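Local coordinates for protein beta-mannosidase (Trichoderma harzianum, PDB 4CVU) that probably hydrolyses terminal beta-linked mannose residues from glycans and oligosaccharides, as a secreted glycosylated fungal enzyme of glycoside hydrolase family 2, at residues A[115-121]-A[150-156]; A[38-44]-A[85-91]. One frame throughout, in Å; residues are numbered along the deposited sequence.

Contacts 1 and 2 are two strand pairings in one antiparallel six-stranded sheet of the galactose-binding-like domain, their centres about 10 Å apart. Strands 87-91 and 152-156 are neighbours in that sheet and join them: I154 N lies 2.8 Å from Y89 O and F156 N 2.8 Å from W87 O, both probable hydrogen bonds. The order across this part is 38-41, 87-91, 152-156, 116-120. One N-linked glycan also ties the contacts together, rooted in contact 2 with its first sugar over contact 1. The sugars here belong to a glycan attached to the protein and do not mark a substrate-binding pocket; the centres of contacts 1 and 2 lie about 34 and 33 Å from the chain centre.

Contact 1 of 2, residues A[115-121]-A[150-156]; sequences YATVKFC and PVLSINF. With NAG (2-acetamido-2-deoxy-beta-D-glucopyranose), chain C; NAG (2-acetamido-2-deoxy-beta-D-glucopyranose), chain B.
F120 and P150 close one end of an antiparallel strand pair, 116-120 with 152-156, in the six-stranded sheet of the galactose-binding-like beta-sandwich. The tightly packed side carries A116, V118 and F120 from one strand and L152, I154 and F156 from the other, apolar residues suited to the sandwich core, where V118, L152 and I154 also meet L107 and F109 of strand 103-109. A116 is small enough for its CB to sit 3.8 Å from I154 CG2, while V118 CG1 rests 3.8 Å from L152 CD1. With CG of F120 anti to the backbone N (chi1 -167°), its ring runs alongside the pyrrolidine of P150, and P150 CB stands over the aromatic face, 3.8 Å from the centroid, as a CH-pi contact. A serine in place of this phenylalanine would probably leave P150 without its aromatic partner and open a gap at the end of the apolar layer. Just beyond, C121 N bonds to V151 O, and C121 is held by its disulfide to C146.

The opposite side, with T117, K119, S153 and N155, is looser and more polar. K119 lays only its CB near S153 OG before its extended chain leads away. A water bonded to S153 OG at 2.7 Å donates to T117 O, bridging the strands. Nearer F156, the first sugar of the N-linked glycan takes over from water. Its O6 accepts from T117 OG1 at 2.9 Å and donates to N155 O, so a single sugar hydroxyl links both strands. The second sugar packs on T117, its C5 3.3 Å from T117 OG1. Finally, N155 OD1 accepts from N86 ND2, the glycosylated nitrogen, while N155 ND2 donates to the acetamido oxygen O7 of the first sugar at 2.8 Å, a nearly straight bond with an angle of 168° at the hydrogen.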
loop_
_atom_site.group_PDB
_atom_site.type_symbol
_atom_site.label_atom_id
_atom_site.label_comp_id
_atom_site.label_asym_id
_atom_site.label_seq_id
_atom_site.Cartn_x
_atom_site.Cartn_y
_atom_site.Cartn_z
ATOM N N TYR A 115 -14.712 -21.341 21.208
ATOM C CA TYR A 115 -14.574 -21.667 22.629
ATOM C C TYR A 115 -14.653 -20.362 23.418
ATOM O O TYR A 115 -13.863 -19.442 23.185
ATOM C CB TYR A 115 -13.253 -22.343 22.956
ATOM C CG TYR A 115 -12.959 -23.668 22.266
ATOM C CD1 TYR A 115 -13.561 -24.848 22.678
ATOM C CD2 TYR A 115 -12.033 -23.738 21.244
ATOM C CE1 TYR A 115 -13.265 -26.068 22.043
ATOM C CE2 TYR A 115 -11.703 -24.938 20.638
ATOM C CZ TYR A 115 -12.330 -26.100 21.010
ATOM O OH TYR A 115 -11.995 -27.293 20.354
ATOM N N ALA A 116 -15.610 -20.280 24.337
ATOM C CA ALA A 116 -15.850 -19.062 25.107
ATOM C C ALA A 116 -16.247 -19.404 26.562
ATOM O O ALA A 116 -16.658 -20.516 26.884
ATOM C CB ALA A 116 -16.933 -18.239 24.446
ATOM N N THR A 117 -16.088 -18.425 27.429
ATOM C CA THR A 117 -16.539 -18.547 28.801
ATOM C C THR A 117 -17.463 -17.353 29.033
ATOM O O THR A 117 -17.013 -16.213 29.019
ATOM C CB THR A 117 -15.345 -18.538 29.778
ATOM O OG1 THR A 117 -14.477 -19.634 29.477
ATOM C CG2 THR A 117 -15.809 -18.649 31.239
ATOM N N VAL A 118 -18.752 -17.622 29.205
ATOM C CA VAL A 118 -19.737 -16.560 29.371
ATOM C C VAL A 118 -19.943 -16.306 30.866
ATOM O O VAL A 118 -20.145 -17.260 31.631
ATOM C CB VAL A 118 -21.082 -16.956 28.725
ATOM C CG1 VAL A 118 -22.078 -15.807 28.810
ATOM C CG2 VAL A 118 -20.886 -17.387 27.274
ATOM N N LYS A 119 -19.888 -15.034 31.265
ATOM C CA LYS A 119 -20.104 -14.618 32.642
ATOM C C LYS A 119 -21.147 -13.525 32.733
ATOM O O LYS A 119 -21.156 -12.595 31.936
ATOM C CB LYS A 119 -18.827 -14.091 33.292
ATOM C CG LYS A 119 -17.813 -15.148 33.655
ATOM C CD LYS A 119 -16.728 -14.557 34.542
ATOM C CE LYS A 119 -15.486 -15.431 34.543
ATOM N NZ LYS A 119 -14.618 -15.196 35.733
ATOM N N PHE A 120 -22.005 -13.625 33.741
ATOM C CA PHE A 120 -23.052 -12.649 33.967
ATOM C C PHE A 120 -23.033 -12.310 35.461
ATOM O O PHE A 120 -23.201 -13.190 36.323
ATOM C CB PHE A 120 -24.415 -13.201 33.517
ATOM C CG PHE A 120 -25.493 -12.157 33.424
ATOM C CD1 PHE A 120 -25.569 -11.318 32.333
ATOM C CD2 PHE A 120 -26.418 -12.002 34.433
ATOM C CE1 PHE A 120 -26.559 -10.359 32.233
ATOM C CE2 PHE A 120 -27.411 -11.037 34.344
ATOM C CZ PHE A 120 -27.488 -10.220 33.247
ATOM N N CYS A 121 -22.807 -11.032 35.749
ATOM C CA CYS A 121 -22.499 -10.560 37.100
ATOM C C CYS A 121 -21.436 -11.448 37.748
ATOM O O CYS A 121 -21.627 -11.956 38.849
ATOM C CB CYS A 121 -23.765 -10.511 37.959
ATOM S SG CYS A 121 -23.533 -9.517 39.460
ATOM N N PRO A 150 -25.930 -5.694 35.872
ATOM C CA PRO A 150 -25.033 -6.802 35.557
ATOM C C PRO A 150 -24.134 -6.535 34.345
ATOM O O PRO A 150 -24.554 -5.909 33.379
ATOM C CB PRO A 150 -25.989 -7.966 35.313
ATOM C CG PRO A 150 -27.249 -7.342 34.845
ATOM C CD PRO A 150 -27.315 -5.957 35.429
ATOM N N VAL A 151 -22.890 -6.990 34.444
ATOM C CA VAL A 151 -21.938 -6.936 33.357
ATOM C C VAL A 151 -21.916 -8.327 32.732
ATOM O O VAL A 151 -21.815 -9.347 33.442
ATOM C CB VAL A 151 -20.537 -6.538 33.867
ATOM C CG1 VAL A 151 -19.457 -6.867 32.860
ATOM C CG2 VAL A 151 -20.517 -5.052 34.214
ATOM N N LEU A 152 -22.074 -8.353 31.415
ATOM C CA LEU A 152 -21.912 -9.559 30.615
ATOM C C LEU A 152 -20.531 -9.548 29.990
ATOM O O LEU A 152 -20.160 -8.568 29.337
ATOM C CB LEU A 152 -22.963 -9.597 29.512
ATOM C CG LEU A 152 -22.867 -10.721 28.481
ATOM C CD1 LEU A 152 -22.887 -12.101 29.123
ATOM C CD2 LEU A 152 -24.028 -10.562 27.512
ATOM N N SER A 153 -19.767 -10.617 30.205
ATOM C CA SER A 153 -18.475 -10.747 29.584
ATOM C C SER A 153 -18.357 -12.107 28.933
ATOM O O SER A 153 -18.906 -13.091 29.447
ATOM C CB SER A 153 -17.335 -10.530 30.576
ATOM O OG SER A 153 -17.122 -11.676 31.362
ATOM N N ILE A 154 -17.645 -12.135 27.803
ATOM C CA ILE A 154 -17.444 -13.343 27.023
ATOM C C ILE A 154 -15.961 -13.495 26.692
ATOM O O ILE A 154 -15.406 -12.790 25.821
ATOM C CB ILE A 154 -18.284 -13.329 25.723
ATOM C CG1 ILE A 154 -19.695 -12.808 25.996
ATOM C CG2 ILE A 154 -18.350 -14.727 25.123
ATOM C CD1 ILE A 154 -20.522 -12.611 24.753
ATOM N N ASN A 155 -15.302 -14.398 27.388
ATOM C CA ASN A 155 -13.864 -14.583 27.229
ATOM C C ASN A 155 -13.612 -15.657 26.180
ATOM O O ASN A 155 -13.875 -16.815 26.435
ATOM C CB ASN A 155 -13.250 -14.941 28.587
ATOM C CG ASN A 155 -11.745 -15.115 28.532
ATOM O OD1 ASN A 155 -11.134 -15.027 27.484
ATOM N ND2 ASN A 155 -11.145 -15.366 29.690
ATOM N N PHE A 156 -13.133 -15.245 24.998
ATOM C CA PHE A 156 -12.902 -16.139 23.854
ATOM C C PHE A 156 -11.486 -16.708 23.847
ATOM O O PHE A 156 -10.515 -15.963 23.954
ATOM C CB PHE A 156 -13.159 -15.422 22.521
ATOM C CG PHE A 156 -14.587 -15.022 22.288
ATOM C CD1 PHE A 156 -15.489 -15.896 21.688
ATOM C CD2 PHE A 156 -15.045 -13.759 22.655
ATOM C CE1 PHE A 156 -16.811 -15.524 21.476
ATOM C CE2 PHE A 156 -16.358 -13.389 22.443
ATOM C CZ PHE A 156 -17.243 -14.264 21.854
HETATM C C1 NAG C . -9.159 -18.388 27.415
HETATM C C2 NAG C . -9.142 -18.402 28.965
HETATM C C3 NAG C . -9.518 -19.781 29.488
HETATM C C4 NAG C . -10.790 -20.319 28.836
HETATM C C5 NAG C . -10.761 -20.146 27.296
HETATM C C6 NAG C . -12.111 -20.507 26.638
HETATM C C7 NAG C . -7.610 -16.817 29.976
HETATM C C8 NAG C . -6.238 -16.490 30.487
HETATM N N2 NAG C . -7.828 -18.032 29.482
HETATM O O3 NAG C . -9.683 -19.689 30.896
HETATM O O4 NAG C . -10.891 -21.700 29.153
HETATM O O5 NAG C . -10.422 -18.816 26.941
HETATM O O6 NAG C . -13.112 -19.541 26.912
HETATM O O7 NAG C . -8.477 -15.971 30.019
HETATM C C1 NAG B . -12.133 -21.994 29.844
HETATM C C2 NAG B . -12.455 -23.485 29.745
HETATM C C3 NAG B . -13.749 -23.828 30.494
HETATM C C4 NAG B . -13.751 -23.239 31.894
HETATM C C5 NAG B . -13.393 -21.743 31.827
HETATM C C6 NAG B . -13.343 -21.114 33.212
HETATM C C7 NAG B . -11.760 -24.553 27.624
HETATM C C8 NAG B . -10.442 -24.927 28.162
HETATM N N2 NAG B . -12.617 -23.890 28.368
HETATM O O3 NAG B . -13.950 -25.223 30.516
HETATM O O4 NAG B . -15.058 -23.409 32.414
HETATM O O5 NAG B . -12.120 -21.598 31.219
HETATM O O6 NAG B . -12.254 -21.718 33.854
HETATM O O7 NAG B . -12.034 -24.835 26.444
HETATM O O HOH W 1 -16.185 -14.142 30.839
#

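Contact 2 of 2, residues A[38-44]-A[85-91]; sequences WTVTNEY and QNWTYTS. With NAG (2-acetamido-2-deoxy-beta-D-glucopyranose), chain C.
T39 with T90 and T41 with T88 are the hydrogen-bonded pairs of antiparallel strands 38-41 and 87-91, each joined by two backbone bonds; their hydroxyls suit a watery face. One water links T41 OG1 and T90 OG1 and donates to T39 O.

Past the T41-T88 pair, side chains take over. Q85 OE1 accepts twice, from E43 N at 3.1 Å and from N42 ND2 at 3.1 Å, the latter also bonded to N46 OD1. At the other end of the amide, Q85 NE2 hydrogen-bonds to W81 O, which fixes which way the group is turned. E43 is long enough, with CG anti to the backbone N (chi1 -172°), to bring OE1 within 2.9 Å of N86 N; R161 salt-bridges the same oxygen.

Aliphatic groups meet ring faces on the apolar side. V40 CG2 lies above the middle of the Y89 ring, 3.6 Å from its centroid, and S91 CB stands over the six-membered ring of W38. The other branch of V40, CG1, touches W87 CE3. Separately, N42 CB sits over the six-membered ring of W87, 3.7 Å from the centroid.

The covalent link is N86 ND2 to C1 of the first N-acetylglucosamine, 1.4 Å, and this nitrogen also hydrogen-bonds to N155 OD1; N86, W87 and T88 form the N-glycosylation sequon.

In the sheet, strand 48-51 flanks 38-41 and strand 152-156 flanks 87-91, while helix 57-63 packs on V40 and W87.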
loop_
_atom_site.group_PDB
_atom_site.type_symbol
_atom_site.label_atom_id
_atom_site.label_comp_id
_atom_site.label_asym_id
_atom_site.label_seq_id
_atom_site.Cartn_x
_atom_site.Cartn_y
_atom_site.Cartn_z
ATOM N N TRP A 38 -19.745 -2.200 24.298
ATOM C CA TRP A 38 -18.712 -3.240 24.436
ATOM C C TRP A 38 -17.260 -2.717 24.433
ATOM O O TRP A 38 -16.904 -1.814 23.661
ATOM C CB TRP A 38 -18.877 -4.286 23.302
ATOM C CG TRP A 38 -20.152 -5.049 23.437
ATOM C CD1 TRP A 38 -21.331 -4.769 22.832
ATOM C CD2 TRP A 38 -20.377 -6.194 24.256
ATOM N NE1 TRP A 38 -22.271 -5.664 23.215
ATOM C CE2 TRP A 38 -21.727 -6.540 24.114
ATOM C CE3 TRP A 38 -19.567 -6.955 25.110
ATOM C CZ2 TRP A 38 -22.301 -7.638 24.773
ATOM C CZ3 TRP A 38 -20.135 -8.033 25.780
ATOM C CH2 TRP A 38 -21.493 -8.372 25.596
ATOM N N THR A 39 -16.427 -3.336 25.256
ATOM C CA THR A 39 -14.996 -3.121 25.269
ATOM C C THR A 39 -14.287 -4.448 25.049
ATOM O O THR A 39 -14.697 -5.481 25.578
ATOM C CB THR A 39 -14.525 -2.506 26.598
ATOM O OG1 THR A 39 -15.186 -1.260 26.793
ATOM C CG2 THR A 39 -13.027 -2.237 26.592
ATOM N N VAL A 40 -13.216 -4.428 24.265
ATOM C CA VAL A 40 -12.447 -5.648 23.983
ATOM C C VAL A 40 -11.066 -5.543 24.594
ATOM O O VAL A 40 -10.368 -4.550 24.363
ATOM C CB VAL A 40 -12.306 -5.880 22.482
ATOM C CG1 VAL A 40 -11.361 -7.051 22.188
ATOM C CG2 VAL A 40 -13.694 -6.140 21.876
ATOM N N THR A 41 -10.678 -6.572 25.347
ATOM C CA THR A 41 -9.368 -6.620 25.993
ATOM C C THR A 41 -8.657 -7.914 25.623
ATOM O O THR A 41 -9.302 -8.937 25.432
ATOM C CB THR A 41 -9.455 -6.577 27.534
ATOM O OG1 THR A 41 -10.422 -7.530 27.981
ATOM C CG2 THR A 41 -9.854 -5.174 28.027
ATOM N N ASN A 42 -7.330 -7.857 25.563
ATOM C CA ASN A 42 -6.545 -9.022 25.226
ATOM C C ASN A 42 -6.281 -9.868 26.458
ATOM O O ASN A 42 -6.883 -9.655 27.514
ATOM C CB ASN A 42 -5.269 -8.600 24.505
ATOM C CG ASN A 42 -4.240 -7.974 25.421
ATOM O OD1 ASN A 42 -4.561 -7.151 26.290
ATOM N ND2 ASN A 42 -2.970 -8.310 25.171
ATOM N N GLU A 43 -5.406 -10.858 26.327
ATOM C CA GLU A 43 -5.091 -11.745 27.436
ATOM C C GLU A 43 -4.119 -11.140 28.454
ATOM O O GLU A 43 -4.213 -11.432 29.644
ATOM C CB GLU A 43 -4.505 -13.053 26.886
ATOM C CG GLU A 43 -4.324 -14.123 27.935
ATOM C CD GLU A 43 -3.964 -15.480 27.344
ATOM O OE1 GLU A 43 -4.265 -15.771 26.151
ATOM O OE2 GLU A 43 -3.376 -16.271 28.089
ATOM N N TYR A 44 -3.196 -10.305 28.004
ATOM C CA TYR A 44 -2.112 -9.844 28.849
ATOM C C TYR A 44 -2.346 -8.459 29.475
ATOM O O TYR A 44 -1.419 -7.843 29.973
ATOM C CB TYR A 44 -0.781 -9.958 28.071
ATOM C CG TYR A 44 -0.637 -11.344 27.444
ATOM C CD1 TYR A 44 -0.597 -12.491 28.243
ATOM C CD2 TYR A 44 -0.597 -11.511 26.068
ATOM C CE1 TYR A 44 -0.501 -13.754 27.687
ATOM C CE2 TYR A 44 -0.491 -12.773 25.505
ATOM C CZ TYR A 44 -0.441 -13.894 26.319
ATOM O OH TYR A 44 -0.356 -15.143 25.760
ATOM N N GLN A 85 -3.759 -15.755 21.346
ATOM C CA GLN A 85 -4.230 -15.373 22.684
ATOM C C GLN A 85 -5.747 -15.206 22.846
ATOM O O GLN A 85 -6.472 -15.167 21.887
ATOM C CB GLN A 85 -3.535 -14.118 23.149
ATOM C CG GLN A 85 -4.000 -12.881 22.443
ATOM C CD GLN A 85 -3.229 -11.661 22.879
ATOM O OE1 GLN A 85 -3.477 -11.149 23.925
ATOM N NE2 GLN A 85 -2.303 -11.201 22.064
ATOM N N ASN A 86 -6.214 -15.132 24.087
ATOM C CA ASN A 86 -7.617 -14.843 24.413
ATOM C C ASN A 86 -8.059 -13.406 24.188
ATOM O O ASN A 86 -7.311 -12.499 24.388
ATOM C CB ASN A 86 -7.960 -15.175 25.867
ATOM C CG ASN A 86 -8.027 -16.669 26.161
ATOM O OD1 ASN A 86 -7.262 -17.433 25.650
ATOM N ND2 ASN A 86 -8.952 -17.060 27.005
ATOM N N TRP A 87 -9.297 -13.220 23.793
ATOM C CA TRP A 87 -9.906 -11.898 23.688
ATOM C C TRP A 87 -11.217 -11.902 24.430
ATOM O O TRP A 87 -12.031 -12.770 24.241
ATOM C CB TRP A 87 -10.126 -11.504 22.198
ATOM C CG TRP A 87 -8.821 -11.363 21.535
ATOM C CD1 TRP A 87 -8.103 -12.366 20.941
ATOM C CD2 TRP A 87 -8.001 -10.197 21.508
ATOM N NE1 TRP A 87 -6.898 -11.882 20.513
ATOM C CE2 TRP A 87 -6.806 -10.551 20.850
ATOM C CE3 TRP A 87 -8.168 -8.882 21.962
ATOM C CZ2 TRP A 87 -5.767 -9.632 20.619
ATOM C CZ3 TRP A 87 -7.161 -7.961 21.721
ATOM C CH2 TRP A 87 -5.967 -8.341 21.050
ATOM N N THR A 88 -11.446 -10.895 25.248
ATOM C CA THR A 88 -12.649 -10.850 26.033
ATOM C C THR A 88 -13.486 -9.652 25.640
ATOM O O THR A 88 -12.980 -8.499 25.626
ATOM C CB THR A 88 -12.321 -10.846 27.555
ATOM O OG1 THR A 88 -11.700 -12.090 27.908
ATOM C CG2 THR A 88 -13.564 -10.632 28.391
ATOM N N TYR A 89 -14.751 -9.934 25.326
ATOM C CA TYR A 89 -15.782 -8.912 25.047
ATOM C C TYR A 89 -16.551 -8.618 26.340
ATOM O O TYR A 89 -17.197 -9.506 26.896
ATOM C CB TYR A 89 -16.737 -9.416 23.953
ATOM C CG TYR A 89 -16.181 -9.230 22.540
ATOM C CD1 TYR A 89 -15.122 -10.001 22.077
ATOM C CD2 TYR A 89 -16.725 -8.279 21.685
ATOM C CE1 TYR A 89 -14.607 -9.809 20.806
ATOM C CE2 TYR A 89 -16.244 -8.101 20.414
ATOM C CZ TYR A 89 -15.176 -8.854 19.965
ATOM O OH TYR A 89 -14.677 -8.623 18.676
ATOM N N THR A 90 -16.486 -7.380 26.824
ATOM C CA THR A 90 -17.122 -7.014 28.101
ATOM C C THR A 90 -18.070 -5.853 27.903
ATOM O O THR A 90 -17.674 -4.838 27.336
ATOM C CB THR A 90 -16.054 -6.583 29.118
ATOM O OG1 THR A 90 -15.138 -7.663 29.287
ATOM C CG2 THR A 90 -16.683 -6.206 30.472
ATOM N N SER A 91 -19.303 -5.996 28.401
ATOM C CA SER A 91 -20.278 -4.893 28.377
ATOM C C SER A 91 -20.102 -3.928 29.523
ATOM O O SER A 91 -19.484 -4.250 30.533
ATOM C CB SER A 91 -21.726 -5.409 28.426
ATOM O OG SER A 91 -22.136 -5.710 29.754
HETATM C C1 NAG C . -9.159 -18.388 27.415
HETATM C C2 NAG C . -9.142 -18.402 28.965
HETATM C C3 NAG C . -9.518 -19.781 29.488
HETATM C C4 NAG C . -10.790 -20.319 28.836
HETATM C C5 NAG C . -10.761 -20.146 27.296
HETATM C C6 NAG C . -12.111 -20.507 26.638
HETATM C C7 NAG C . -7.610 -16.817 29.976
HETATM C C8 NAG C . -6.238 -16.490 30.487
HETATM N N2 NAG C . -7.828 -18.032 29.482
HETATM O O3 NAG C . -9.683 -19.689 30.896
HETATM O O4 NAG C . -10.891 -21.700 29.153
HETATM O O5 NAG C . -10.422 -18.816 26.941
HETATM O O6 NAG C . -13.112 -19.541 26.912
HETATM O O7 NAG C . -8.477 -15.971 30.019
HETATM O O HOH W 2 -12.982 -6.364 27.881
HETATM O O HOH W 3 -17.570 -2.205 28.003
HETATM O O HOH W 4 -8.951 -12.024 27.128
#